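Local coordinates for extracellular solute-binding protein, family 5 (Chelativorans sp., PDB 6WM6), which binds EDTA and other aminopolycarboxylates in the periplasm, probably delivering them to an ABC transporter for uptake, at residues V354-N359 and E506-L511. Numbering follows the deposited sequence.
With EDO (1,2-ethanediol), chain E.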
loop_
_atom_site.group_PDB
_atom_site.type_symbol
_atom_site.label_atom_id
_atom_site.label_comp_id
_atom_site.label_asym_id
_atom_site.label_seq_id
_atom_site.Cartn_x
_atom_site.Cartn_y
_atom_site.Cartn_z
ATOM N N VAL A 354 -14.681 -4.740 2.484
ATOM C CA VAL A 354 -13.998 -3.546 1.972
ATOM C C VAL A 354 -13.181 -2.860 3.049
ATOM O O VAL A 354 -12.625 -1.781 2.804
ATOM C CB VAL A 354 -14.941 -2.568 1.248
ATOM C CG1 VAL A 354 -15.480 -3.196 -0.020
ATOM C CG2 VAL A 354 -16.064 -2.094 2.145
ATOM N N MET A 355 -13.055 -3.467 4.219
ATOM C CA MET A 355 -12.285 -2.872 5.300
ATOM C C MET A 355 -11.238 -3.776 5.918
ATOM O O MET A 355 -10.337 -3.261 6.606
ATOM C CB MET A 355 -13.200 -2.339 6.389
ATOM C CG MET A 355 -14.014 -1.162 5.831
ATOM S SD MET A 355 -14.994 -0.362 7.062
ATOM C CE MET A 355 -15.951 0.709 5.999
ATOM N N PHE A 356 -11.304 -5.078 5.683
ATOM C CA PHE A 356 -10.390 -6.045 6.273
ATOM C C PHE A 356 -9.941 -7.032 5.206
ATOM O O PHE A 356 -10.756 -7.540 4.432
ATOM C CB PHE A 356 -11.107 -6.874 7.356
ATOM C CG PHE A 356 -11.773 -6.049 8.426
ATOM C CD1 PHE A 356 -11.029 -5.483 9.458
ATOM C CD2 PHE A 356 -13.137 -5.871 8.425
ATOM C CE1 PHE A 356 -11.658 -4.758 10.463
ATOM C CE2 PHE A 356 -13.766 -5.138 9.425
ATOM C CZ PHE A 356 -13.021 -4.589 10.441
ATOM N N LEU A 357 -8.644 -7.337 5.199
ATOM C CA LEU A 357 -8.143 -8.463 4.418
ATOM C C LEU A 357 -8.610 -9.762 5.068
ATOM O O LEU A 357 -8.943 -9.788 6.264
ATOM C CB LEU A 357 -6.622 -8.437 4.378
ATOM C CG LEU A 357 -5.974 -7.223 3.703
ATOM C CD1 LEU A 357 -4.454 -7.260 3.974
ATOM C CD2 LEU A 357 -6.238 -7.177 2.225
ATOM N N PRO A 358 -8.586 -10.872 4.323
ATOM C CA PRO A 358 -9.086 -12.142 4.883
ATOM C C PRO A 358 -8.371 -12.594 6.139
ATOM O O PRO A 358 -8.971 -13.362 6.919
ATOM C CB PRO A 358 -8.885 -13.133 3.722
ATOM C CG PRO A 358 -9.079 -12.267 2.501
ATOM C CD PRO A 358 -8.388 -10.955 2.858
ATOM N N ASN A 359 -7.139 -12.162 6.376
ATOM C CA ASN A 359 -6.404 -12.568 7.565
ATOM C C ASN A 359 -6.489 -11.579 8.727
ATOM O O ASN A 359 -5.901 -11.833 9.782
ATOM C CB ASN A 359 -4.931 -12.829 7.235
ATOM C CG ASN A 359 -4.212 -11.596 6.776
ATOM O OD1 ASN A 359 -4.675 -10.896 5.878
ATOM N ND2 ASN A 359 -3.049 -11.325 7.372
ATOM N N GLU A 506 -10.365 -4.611 19.350
ATOM C CA GLU A 506 -11.521 -3.786 19.670
ATOM C C GLU A 506 -11.880 -2.899 18.484
ATOM O O GLU A 506 -13.056 -2.740 18.146
ATOM C CB GLU A 506 -11.245 -2.925 20.896
ATOM C CG GLU A 506 -12.395 -2.000 21.294
ATOM C CD GLU A 506 -12.012 -0.927 22.303
ATOM O OE1 GLU A 506 -10.802 -0.745 22.576
ATOM O OE2 GLU A 506 -12.943 -0.240 22.772
ATOM N N SER A 507 -10.865 -2.320 17.835
ATOM C CA SER A 507 -11.102 -1.489 16.664
ATOM C C SER A 507 -11.873 -2.263 15.621
ATOM O O SER A 507 -12.810 -1.738 15.011
ATOM C CB SER A 507 -9.765 -1.033 16.128
ATOM O OG SER A 507 -9.934 -0.059 15.100
ATOM N N ALA A 508 -11.479 -3.510 15.385
ATOM C CA ALA A 508 -12.131 -4.320 14.365
ATOM C C ALA A 508 -13.571 -4.625 14.726
ATOM O O ALA A 508 -14.449 -4.616 13.857
ATOM C CB ALA A 508 -11.363 -5.621 14.168
ATOM N N ALA A 509 -13.841 -4.910 16.000
ATOM C CA ALA A 509 -15.211 -5.155 16.427
ATOM C C ALA A 509 -16.077 -3.938 16.129
ATOM O O ALA A 509 -17.195 -4.068 15.620
ATOM C CB ALA A 509 -15.252 -5.516 17.903
ATOM N N ILE A 510 -15.564 -2.737 16.421
ATOM C CA ILE A 510 -16.316 -1.511 16.153
ATOM C C ILE A 510 -16.475 -1.297 14.650
ATOM O O ILE A 510 -17.580 -1.047 14.141
ATOM C CB ILE A 510 -15.598 -0.325 16.811
ATOM C CG1 ILE A 510 -15.572 -0.449 18.347
ATOM C CG2 ILE A 510 -16.267 0.991 16.390
ATOM C CD1 ILE A 510 -14.515 0.442 18.986
ATOM N N LEU A 511 -15.367 -1.390 13.913
ATOM C CA LEU A 511 -15.347 -1.073 12.489
ATOM C C LEU A 511 -16.189 -2.039 11.666
ATOM O O LEU A 511 -16.672 -1.660 10.579
ATOM C CB LEU A 511 -13.899 -1.051 12.004
ATOM C CG LEU A 511 -13.657 -0.529 10.584
ATOM C CD1 LEU A 511 -13.947 0.946 10.507
ATOM C CD2 LEU A 511 -12.221 -0.803 10.187
HETATM C C1 EDO E . -1.497 -8.996 4.990
HETATM O O1 EDO E . -0.862 -10.238 5.314
HETATM C C2 EDO E . -0.960 -8.532 3.637
HETATM O O2 EDO E . 0.428 -8.892 3.620
#
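With CG anti to the carbonyl carbon in both M355 (chi1 -66°) and F356, the two neighbouring side chains leave the loop toward one helix, where L511, its CG anti to the backbone N (chi1 -171°), reaches out to meet them. The methionine chain runs extended beyond CG and delivers SD to the fork of the leucine, 3.8 Å from L511 CG and as close to CD1. The other branch belongs to F356: L511 CD2 lies 3.9 Å from F356 CZ, approaching the ring obliquely. One turn back along the helix, A508 CB touches F356 CE1 at 3.8 Å; within the loop, M355 CB lies above one face of the ring, offset toward its rim. In this family 5 solute-binding protein, a long irregular connection following helix 333-340 is thus packed against helix 504-521 through buried apolar groups, with no hydrogen bond between 354-359 and 506-511. Cutting L511 back to an alanine removes both branches and would probably open a gap beside M355 SD and F356 CZ. Polar ties to the loop come from outside the two segments: D515 OD1, farther along the helix, accepts from V354 N, and Q463 NE2 donates to M355 O. L511 also touches I495 and A498 of helix 489-499.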